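Local coordinates for Bm4233, isoform b (Brugia malayi, PDB 6ANY), which is a venom allergen-like protein of the CAP family from a filarial parasite, probably binds sterols and is a vaccine candidate for lymphatic filariasis, at residues 12-16 against 96-101; 136-142 against 175-179; 60-66 against 149-154. One frame throughout, in Å; residues are numbered along the deposited sequence.

Interaction 1: 12-16 against 96-101; sequences QRKDI and RNTAGT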
loop_
_atom_site.group_PDB
_atom_site.type_symbol
_atom_site.label_atom_id
_atom_site.label_comp_id
_atom_site.label_asym_id
_atom_site.label_seq_id
_atom_site.Cartn_x
_atom_site.Cartn_y
_atom_site.Cartn_z
ATOM N N GLN A 12 -14.433 4.181 3.341
ATOM C CA GLN A 12 -13.466 3.134 3.239
ATOM C C GLN A 12 -12.288 3.555 2.359
ATOM O O GLN A 12 -11.175 3.273 2.691
ATOM C CB GLN A 12 -14.115 1.866 2.741
ATOM C CG GLN A 12 -13.143 0.717 2.497
ATOM C CD GLN A 12 -13.190 -0.419 3.518
ATOM O OE1 GLN A 12 -12.230 -0.682 4.239
ATOM N NE2 GLN A 12 -14.313 -1.087 3.567
ATOM N N ARG A 13 -12.542 4.203 1.238
ATOM C CA ARG A 13 -11.501 4.611 0.330
ATOM C C ARG A 13 -10.590 5.625 1.006
ATOM O O ARG A 13 -9.381 5.487 1.006
ATOM C CB ARG A 13 -12.117 5.243 -0.885
ATOM C CG ARG A 13 -13.023 4.345 -1.649
ATOM C CD ARG A 13 -13.552 5.040 -2.871
ATOM N NE ARG A 13 -14.388 4.146 -3.682
ATOM C CZ ARG A 13 -15.706 4.153 -3.725
ATOM N NH1 ARG A 13 -16.440 5.059 -3.092
ATOM N NH2 ARG A 13 -16.306 3.268 -4.470
ATOM N N LYS A 14 -11.196 6.583 1.674
ATOM C CA LYS A 14 -10.429 7.570 2.417
ATOM C C LYS A 14 -9.584 6.969 3.525
ATOM O O LYS A 14 -8.437 7.342 3.712
ATOM C CB LYS A 14 -11.327 8.585 3.094
ATOM C CG LYS A 14 -12.077 9.464 2.142
ATOM C CD LYS A 14 -13.078 10.412 2.837
ATOM C CE LYS A 14 -14.469 10.417 2.187
ATOM N NZ LYS A 14 -15.006 11.822 2.055
ATOM N N ASP A 15 -10.162 6.065 4.307
ATOM C CA ASP A 15 -9.418 5.463 5.399
ATOM C C ASP A 15 -8.169 4.702 4.871
ATOM O O ASP A 15 -7.089 4.677 5.512
ATOM C CB ASP A 15 -10.335 4.548 6.192
ATOM C CG ASP A 15 -11.376 5.309 7.003
ATOM O OD1 ASP A 15 -11.315 6.542 7.052
ATOM O OD2 ASP A 15 -12.293 4.670 7.583
ATOM N N ILE A 16 -8.329 4.048 3.736
ATOM C CA ILE A 16 -7.233 3.275 3.170
ATOM C C ILE A 16 -6.121 4.225 2.769
ATOM O O ILE A 16 -4.962 3.978 3.109
ATOM C CB ILE A 16 -7.670 2.495 1.949
ATOM C CG1 ILE A 16 -8.434 1.278 2.404
ATOM C CG2 ILE A 16 -6.459 2.125 1.061
ATOM C CD1 ILE A 16 -9.268 0.643 1.312
ATOM N N ARG A 96 -16.286 -5.433 7.422
ATOM C CA ARG A 96 -16.146 -4.810 6.121
ATOM C C ARG A 96 -15.648 -3.391 6.158
ATOM O O ARG A 96 -14.867 -3.006 5.285
ATOM C CB ARG A 96 -17.459 -4.836 5.362
ATOM C CG ARG A 96 -17.306 -4.619 3.888
ATOM C CD ARG A 96 -18.666 -4.607 3.179
ATOM N NE ARG A 96 -18.451 -4.152 1.809
ATOM C CZ ARG A 96 -18.176 -4.889 0.739
ATOM N NH1 ARG A 96 -18.128 -6.197 0.791
ATOM N NH2 ARG A 96 -17.939 -4.272 -0.409
ATOM N N ASN A 97 -16.147 -2.611 7.123
ATOM C CA ASN A 97 -15.860 -1.204 7.217
ATOM C C ASN A 97 -14.373 -0.888 7.606
ATOM O O ASN A 97 -13.900 0.182 7.324
ATOM C CB ASN A 97 -16.934 -0.439 8.075
ATOM C CG ASN A 97 -16.924 -0.783 9.565
ATOM O OD1 ASN A 97 -15.912 -1.203 10.151
ATOM N ND2 ASN A 97 -18.107 -0.591 10.213
ATOM N N THR A 98 -13.668 -1.819 8.239
ATOM C CA THR A 98 -12.246 -1.715 8.471
ATOM C C THR A 98 -11.440 -2.701 7.625
ATOM O O THR A 98 -10.277 -3.011 7.936
ATOM C CB THR A 98 -11.941 -2.015 9.945
ATOM O OG1 THR A 98 -12.490 -3.295 10.278
ATOM C CG2 THR A 98 -12.563 -0.924 10.871
ATOM N N ALA A 99 -12.008 -3.254 6.559
ATOM C CA ALA A 99 -11.221 -4.280 5.811
ATOM C C ALA A 99 -9.913 -3.723 5.258
ATOM O O ALA A 99 -8.853 -4.358 5.419
ATOM C CB ALA A 99 -12.020 -4.865 4.707
ATOM N N GLY A 100 -9.976 -2.537 4.626
ATOM C CA GLY A 100 -8.804 -1.936 3.988
ATOM C C GLY A 100 -7.700 -1.590 4.935
ATOM O O GLY A 100 -6.541 -1.868 4.664
ATOM N N THR A 101 -8.062 -1.103 6.116
ATOM C CA THR A 101 -7.090 -0.660 7.101
ATOM C C THR A 101 -6.526 -1.851 7.882
ATOM O O THR A 101 -5.365 -1.833 8.363
ATOM C CB THR A 101 -7.684 0.401 8.077
ATOM O OG1 THR A 101 -8.951 -0.040 8.615
ATOM C CG2 THR A 101 -7.801 1.740 7.393
HETATM O O HOH W 1 -10.651 0.480 6.172
HETATM O O HOH W 2 -11.786 2.116 7.993
HETATM O O HOH W 3 -14.800 2.630 6.620
#
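The helix carrying 12-16 comes nearest the 96-101 backbone at I16 and G100, with CA atoms 5.5 Å apart, and at Q12 and N97, 6.4 Å apart, where 96-101 turns into helix 99-108. Q12 spans the gap with both ends of its amide. Its CG lies anti to the backbone N (chi1 176°) and the chain bends at chi2, which carries the amide across to the helix start. There NE2 donates to R96 O at 2.6 Å, nearly straight and within the amide plane of Q12, while OE1 accepts from G100 N at 2.9 Å. Bonded at both ends, to the oxygen of R96 and the N-H of G100, the amide is fixed in its rotation. R96 O also receives A99 N, which approaches from the opposite face of its carbonyl plane. A water 2.8 Å from Q12 OE1 links it to T101 OG1, and another joins D15 OD2 to N97 O.

Apolar packing is slight: I16 CG1 lies 3.6 Å from G100 CA, close against a residue without a side chain. The methyl CG2 of T101 rests against the backbone carbonyl of D15. The guanidinium of R96 turns to R7 O. Q12, I16 and A99 also touch strand 145-153. Helices packed together on one side of a central sheet are characteristic of the alpha-beta-alpha sandwich of the CAP domain.

Interaction 2: 136-142 against 175-179; sequences TQMAWGK and ELIYE. With NAG (2-acetamido-2-deoxy-beta-D-glucopyranose), chain C.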
loop_
_atom_site.group_PDB
_atom_site.type_symbol
_atom_site.label_atom_id
_atom_site.label_comp_id
_atom_site.label_asym_id
_atom_site.label_seq_id
_atom_site.Cartn_x
_atom_site.Cartn_y
_atom_site.Cartn_z
ATOM N N THR A 136 6.780 -3.378 0.984
ATOM C CA THR A 136 7.602 -2.585 0.083
ATOM C C THR A 136 6.756 -1.877 -0.962
ATOM O O THR A 136 6.981 -0.695 -1.212
ATOM C CB THR A 136 8.757 -3.374 -0.499
ATOM O OG1 THR A 136 8.301 -4.560 -1.149
ATOM C CG2 THR A 136 9.839 -3.714 0.595
ATOM N N GLN A 137 5.679 -2.522 -1.424
ATOM C CA GLN A 137 4.746 -1.896 -2.346
ATOM C C GLN A 137 4.027 -0.748 -1.657
ATOM O O GLN A 137 3.830 0.292 -2.257
ATOM C CB GLN A 137 3.787 -2.929 -2.893
ATOM C CG GLN A 137 2.702 -2.426 -3.790
ATOM C CD GLN A 137 3.237 -1.785 -5.042
ATOM O OE1 GLN A 137 3.399 -2.463 -6.085
ATOM N NE2 GLN A 137 3.455 -0.474 -4.987
ATOM N N MET A 138 3.605 -0.937 -0.399
ATOM C CA MET A 138 2.917 0.141 0.322
ATOM C C MET A 138 3.884 1.288 0.556
ATOM O O MET A 138 3.467 2.426 0.696
ATOM C CB MET A 138 2.393 -0.305 1.724
ATOM C CG MET A 138 1.251 -1.285 1.730
ATOM S SD MET A 138 0.674 -1.682 3.350
ATOM C CE MET A 138 -0.091 -0.142 3.930
ATOM N N ALA A 139 5.173 0.964 0.716
ATOM C CA ALA A 139 6.196 1.986 0.945
ATOM C C ALA A 139 6.896 2.552 -0.300
ATOM O O ALA A 139 7.801 3.330 -0.156
ATOM C CB ALA A 139 7.203 1.442 1.901
ATOM N N TRP A 140 6.499 2.151 -1.502
ATOM C CA TRP A 140 7.299 2.388 -2.699
ATOM C C TRP A 140 7.158 3.858 -3.079
ATOM O O TRP A 140 6.082 4.331 -3.382
ATOM C CB TRP A 140 6.821 1.498 -3.815
ATOM C CG TRP A 140 7.734 1.382 -4.929
ATOM C CD1 TRP A 140 7.637 1.994 -6.126
ATOM C CD2 TRP A 140 8.864 0.513 -4.988
ATOM N NE1 TRP A 140 8.687 1.584 -6.950
ATOM C CE2 TRP A 140 9.459 0.679 -6.258
ATOM C CE3 TRP A 140 9.471 -0.339 -4.059
ATOM C CZ2 TRP A 140 10.670 0.035 -6.622
ATOM C CZ3 TRP A 140 10.613 -1.030 -4.425
ATOM C CH2 TRP A 140 11.212 -0.837 -5.717
ATOM N N GLY A 141 8.257 4.589 -2.977
ATOM C CA GLY A 141 8.237 6.037 -3.221
ATOM C C GLY A 141 7.686 6.462 -4.534
ATOM O O GLY A 141 6.910 7.401 -4.611
ATOM N N LYS A 142 8.049 5.742 -5.571
ATOM C CA LYS A 142 7.488 6.025 -6.890
ATOM C C LYS A 142 5.969 5.730 -7.125
ATOM O O LYS A 142 5.377 6.332 -8.038
ATOM C CB LYS A 142 8.324 5.398 -8.000
ATOM C CG LYS A 142 9.644 6.128 -8.253
ATOM C CD LYS A 142 10.502 5.253 -9.204
ATOM C CE LYS A 142 12.011 5.577 -9.135
ATOM N NZ LYS A 142 12.220 6.693 -10.091
ATOM N N GLU A 175 16.243 -1.586 -7.525
ATOM C CA GLU A 175 15.895 -0.189 -7.313
ATOM C C GLU A 175 15.679 0.031 -5.843
ATOM O O GLU A 175 15.364 -0.920 -5.088
ATOM C CB GLU A 175 14.627 0.150 -8.034
ATOM C CG GLU A 175 14.728 0.170 -9.531
ATOM C CD GLU A 175 13.443 0.650 -10.169
ATOM O OE1 GLU A 175 12.572 1.259 -9.452
ATOM O OE2 GLU A 175 13.313 0.481 -11.407
ATOM N N LEU A 176 15.825 1.276 -5.418
ATOM C CA LEU A 176 15.575 1.628 -4.013
ATOM C C LEU A 176 14.073 1.638 -3.755
ATOM O O LEU A 176 13.316 2.069 -4.614
ATOM C CB LEU A 176 16.142 3.022 -3.674
ATOM C CG LEU A 176 17.650 3.230 -3.957
ATOM C CD1 LEU A 176 18.007 4.672 -3.599
ATOM C CD2 LEU A 176 18.561 2.226 -3.231
ATOM N N ILE A 177 13.676 1.302 -2.555
ATOM C CA ILE A 177 12.269 1.308 -2.162
ATOM C C ILE A 177 11.762 2.766 -2.139
ATOM O O ILE A 177 10.697 3.103 -2.693
ATOM C CB ILE A 177 12.101 0.653 -0.789
ATOM C CG1 ILE A 177 12.539 -0.831 -0.887
ATOM C CG2 ILE A 177 10.637 0.798 -0.293
ATOM C CD1 ILE A 177 12.962 -1.407 0.422
ATOM N N TYR A 178 12.571 3.619 -1.520
ATOM C CA TYR A 178 12.378 5.052 -1.577
ATOM C C TYR A 178 13.718 5.775 -1.486
ATOM O O TYR A 178 14.675 5.200 -1.068
ATOM C CB TYR A 178 11.422 5.536 -0.474
ATOM C CG TYR A 178 11.839 5.269 0.959
ATOM C CD1 TYR A 178 11.497 4.080 1.579
ATOM C CD2 TYR A 178 12.508 6.243 1.721
ATOM C CE1 TYR A 178 11.845 3.816 2.883
ATOM C CE2 TYR A 178 12.894 5.996 3.051
ATOM C CZ TYR A 178 12.572 4.764 3.637
ATOM O OH TYR A 178 12.917 4.475 4.963
ATOM N N GLU A 179 13.777 7.025 -1.921
ATOM C CA GLU A 179 15.054 7.792 -1.950
ATOM C C GLU A 179 15.429 8.261 -0.535
ATOM O O GLU A 179 14.583 8.751 0.200
ATOM C CB GLU A 179 15.005 9.020 -2.870
ATOM C CG GLU A 179 14.639 8.726 -4.288
ATOM C CD GLU A 179 14.478 10.015 -5.114
ATOM O OE1 GLU A 179 15.130 11.046 -4.691
ATOM O OE2 GLU A 179 13.706 9.953 -6.146
HETATM C C1 NAG C . 21.522 -2.350 -5.554
HETATM C C2 NAG C . 21.881 -1.231 -6.511
HETATM C C3 NAG C . 22.452 -1.833 -7.794
HETATM C C4 NAG C . 23.543 -2.866 -7.484
HETATM C C5 NAG C . 23.051 -3.869 -6.434
HETATM C C6 NAG C . 24.106 -4.880 -5.997
HETATM C C7 NAG C . 20.675 0.883 -6.432
HETATM C C8 NAG C . 19.482 1.647 -6.913
HETATM N N2 NAG C . 20.704 -0.409 -6.742
HETATM O O3 NAG C . 22.999 -0.797 -8.613
HETATM O O4 NAG C . 23.917 -3.546 -8.698
HETATM O O5 NAG C . 22.633 -3.171 -5.271
HETATM O O6 NAG C . 25.330 -4.196 -5.719
HETATM O O7 NAG C . 21.562 1.419 -5.795
HETATM O O HOH W 4 9.517 1.888 -9.948
HETATM O O HOH W 5 10.598 4.158 -5.166
#
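W140 lays one face of its indole under the backbone of 175-179, with L176 O and I177 O 3.7 and 3.8 Å above the ring plane and displaced toward its rim. CG anti to the backbone N (chi1 -165°) swings the ring back beneath this chain, although the CB of W140 points away from it. I177 crosses the indole at about a right angle, its CG1 4.0 Å from W140 CZ3. The end of the same branch, I177 CD1, meets T136 CG2, and the other branch, CG2, lies against A139 CB.

At the ring edge E175 OE1 approaches W140 CZ2 at 3.6 Å, the carboxylate plane turned 33° from the indole. A water in the ring plane accepts from W140 NE1 and donates to the same OE1, tying the two side chains together. The backbones are joined by G141 N, which donates to I177 O at 2.9 Å in the carbonyl plane, with 165° at the hydrogen. That oxygen is gripped further by a water that also accepts from K142 N, and W140 CA makes a CH...O contact with it. The CB of L176 points away from 136-142, and its CG lies 3.8 Å from C8 of the N-acetylglucosamine of the attached glycan.

The loop 175-179 is thus held against the turn that leaves helix 133-138. Y178 carries the packing onto L27 and I28 of helix 10-28, and its OH bonds to P41 O. A139 touches L27 and W108 of helix 99-108 as well as I177, while Q137 and M138 touch Y166 of strand 159-167.

Interaction 3: 60-66 against 149-154; sequences QRWANQC and GIATNC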
loop_
_atom_site.group_PDB
_atom_site.type_symbol
_atom_site.label_atom_id
_atom_site.label_comp_id
_atom_site.label_asym_id
_atom_site.label_seq_id
_atom_site.Cartn_x
_atom_site.Cartn_y
_atom_site.Cartn_z
ATOM N N GLN A 60 -11.378 -4.786 -7.443
ATOM C CA GLN A 60 -12.720 -5.302 -7.138
ATOM C C GLN A 60 -13.064 -6.505 -8.013
ATOM O O GLN A 60 -13.620 -7.490 -7.492
ATOM C CB GLN A 60 -13.805 -4.204 -7.334
ATOM C CG GLN A 60 -15.139 -4.598 -6.804
ATOM C CD GLN A 60 -15.112 -4.892 -5.326
ATOM O OE1 GLN A 60 -14.735 -4.048 -4.569
ATOM N NE2 GLN A 60 -15.499 -6.094 -4.915
ATOM N N ARG A 61 -12.731 -6.452 -9.312
ATOM C CA ARG A 61 -13.023 -7.585 -10.177
ATOM C C ARG A 61 -12.382 -8.844 -9.637
ATOM O O ARG A 61 -13.017 -9.903 -9.693
ATOM C CB ARG A 61 -12.664 -7.394 -11.657
ATOM C CG ARG A 61 -13.675 -6.495 -12.389
ATOM C CD ARG A 61 -13.351 -6.364 -13.883
ATOM N NE ARG A 61 -12.126 -5.572 -14.115
ATOM C CZ ARG A 61 -12.065 -4.250 -14.385
ATOM N NH1 ARG A 61 -13.149 -3.482 -14.469
ATOM N NH2 ARG A 61 -10.892 -3.681 -14.568
ATOM N N TRP A 62 -11.148 -8.707 -9.101
ATOM C CA TRP A 62 -10.463 -9.821 -8.558
ATOM C C TRP A 62 -10.997 -10.278 -7.225
ATOM O O TRP A 62 -11.213 -11.462 -7.054
ATOM C CB TRP A 62 -8.946 -9.611 -8.542
ATOM C CG TRP A 62 -8.251 -10.801 -8.048
ATOM C CD1 TRP A 62 -7.564 -10.920 -6.895
ATOM C CD2 TRP A 62 -8.255 -12.092 -8.658
ATOM N NE1 TRP A 62 -7.096 -12.205 -6.762
ATOM C CE2 TRP A 62 -7.480 -12.936 -7.842
ATOM C CE3 TRP A 62 -8.769 -12.590 -9.873
ATOM C CZ2 TRP A 62 -7.214 -14.251 -8.165
ATOM C CZ3 TRP A 62 -8.531 -13.922 -10.186
ATOM C CH2 TRP A 62 -7.760 -14.737 -9.332
ATOM N N ALA A 63 -11.348 -9.343 -6.348
ATOM C CA ALA A 63 -11.944 -9.637 -5.069
ATOM C C ALA A 63 -13.225 -10.434 -5.151
ATOM O O ALA A 63 -13.477 -11.318 -4.327
ATOM C CB ALA A 63 -12.197 -8.321 -4.306
ATOM N N ASN A 64 -14.070 -10.104 -6.127
ATOM C CA ASN A 64 -15.299 -10.841 -6.437
ATOM C C ASN A 64 -15.094 -12.330 -6.648
ATOM O O ASN A 64 -16.007 -13.059 -6.426
ATOM C CB ASN A 64 -15.936 -10.246 -7.741
ATOM C CG ASN A 64 -16.530 -8.846 -7.514
ATOM O OD1 ASN A 64 -16.631 -8.393 -6.364
ATOM N ND2 ASN A 64 -16.882 -8.157 -8.570
ATOM N N GLN A 65 -13.900 -12.775 -7.062
ATOM C CA GLN A 65 -13.614 -14.198 -7.235
ATOM C C GLN A 65 -13.515 -14.981 -5.943
ATOM O O GLN A 65 -13.662 -16.192 -5.999
ATOM C CB GLN A 65 -12.322 -14.429 -8.013
ATOM C CG GLN A 65 -12.263 -13.821 -9.375
ATOM C CD GLN A 65 -13.442 -14.167 -10.216
ATOM O OE1 GLN A 65 -13.756 -15.344 -10.446
ATOM N NE2 GLN A 65 -14.129 -13.134 -10.686
ATOM N N CYS A 66 -13.295 -14.291 -4.795
ATOM C CA CYS A 66 -13.126 -14.910 -3.497
ATOM C C CYS A 66 -11.971 -15.933 -3.506
ATOM O O CYS A 66 -12.067 -17.045 -2.986
ATOM C CB CYS A 66 -14.420 -15.536 -3.026
ATOM S SG CYS A 66 -15.670 -14.317 -2.615
ATOM N N GLY A 149 -10.368 -3.328 -3.615
ATOM C CA GLY A 149 -11.665 -3.997 -3.786
ATOM C C GLY A 149 -11.869 -4.955 -2.635
ATOM O O GLY A 149 -10.918 -5.546 -2.160
ATOM N N ILE A 150 -13.108 -5.110 -2.210
ATOM C CA ILE A 150 -13.423 -5.909 -1.041
ATOM C C ILE A 150 -14.589 -6.849 -1.290
ATOM O O ILE A 150 -15.641 -6.472 -1.895
ATOM C CB ILE A 150 -13.761 -4.960 0.119
ATOM C CG1 ILE A 150 -12.501 -4.200 0.547
ATOM C CG2 ILE A 150 -14.290 -5.743 1.313
ATOM C CD1 ILE A 150 -12.800 -2.972 1.431
ATOM N N ALA A 151 -14.460 -8.045 -0.756
ATOM C CA ALA A 151 -15.522 -9.070 -0.851
ATOM C C ALA A 151 -15.764 -9.634 0.514
ATOM O O ALA A 151 -14.842 -10.093 1.127
ATOM C CB ALA A 151 -15.116 -10.181 -1.801
ATOM N N THR A 152 -17.003 -9.635 0.974
ATOM C CA THR A 152 -17.374 -10.264 2.236
ATOM C C THR A 152 -18.426 -11.331 2.137
ATOM O O THR A 152 -18.963 -11.775 3.160
ATOM C CB THR A 152 -17.879 -9.191 3.223
ATOM O OG1 THR A 152 -18.848 -8.334 2.586
ATOM C CG2 THR A 152 -16.725 -8.380 3.703
ATOM N N ASN A 153 -18.720 -11.743 0.923
ATOM C CA ASN A 153 -19.674 -12.835 0.664
ATOM C C ASN A 153 -19.005 -14.177 0.541
ATOM O O ASN A 153 -19.700 -15.195 0.497
ATOM C CB ASN A 153 -20.465 -12.627 -0.618
ATOM C CG ASN A 153 -19.562 -12.548 -1.798
ATOM O OD1 ASN A 153 -18.799 -11.598 -1.884
ATOM N ND2 ASN A 153 -19.628 -13.510 -2.699
ATOM N N CYS A 154 -17.668 -14.188 0.527
ATOM C CA CYS A 154 -16.863 -15.409 0.358
ATOM C C CYS A 154 -17.177 -16.422 1.456
ATOM O O CYS A 154 -17.452 -16.032 2.611
ATOM C CB CYS A 154 -15.418 -15.012 0.373
ATOM S SG CYS A 154 -14.993 -13.651 -0.812
HETATM O O HOH W 6 -18.287 -12.887 -5.106
#
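With CG anti to the backbone N (chi1 -169°), Q60 bends once, about the CB-CG bond (chi2 60°), and so folds its amide onto the backbone of I150, while C66 and C154 both hold SG beside the backbone N to meet in a disulfide. The contact ties the C-terminal part of helix 53-63 to strand 145-153 in the central sheet of the CAP alpha-beta-alpha sandwich.

Q60 reads both polar groups of I150. OE1 accepts from I150 N at 3.1 Å, and NE2 donates to I150 O at 3.0 Å. The second bond is straight, yet the donor sits above the carbonyl plane of I150. NE2 also gives a 2.9 Å bond to N64 OD1, one turn further along, and both acceptors lie close to the amide plane of Q60, which fixes the rotation of the amide. The strand comes very near the helix here because G149 has no side chain: the CA atoms of Q60 and G149 are only 3.7 Å apart. R7 and L8 also touch Q60.

Beyond the amide, small residues let the two backbones stay close. A63 CB faces G149 O and approaches A151 CB, and A151 CB lies 3.2 Å from A63 O. That oxygen accepts from C66 N within a type I turn, which brings the chain round to the cysteine. I163 of strand 159-167 packs against A63, and I161 of the same strand against C154. A water accepts from N153 ND2 and donates to N64 O. The covalent link itself joins C66 SG to C154 SG at 2.0 Å with a chi3 of -75°, and C66 SG also lies 4.3 Å from A151 CB.

How the interactions relate
Interactions 1 and 3 are neighbours, their centres about 14 Å apart. Strand 145-153 carries one side of interaction 3 and is touched by side chains of interaction 1. R96 reaches T152 OG1 through NH1, and I150 CD1 packs on Q12 and A99, so helices 10-28 and 99-108 meet the strand that helix 53-63 grips through Q60. The centre of interaction 2 lies about 22 Å from that of interaction 1 and about 27 Å from that of interaction 3, across the chain's centre, beside the glycan. Along the chain interaction 1 closes before interaction 2 opens, whereas the segments of interaction 3 alternate with those of both. Sequence-distant elements thereby join in one compact CAP fold.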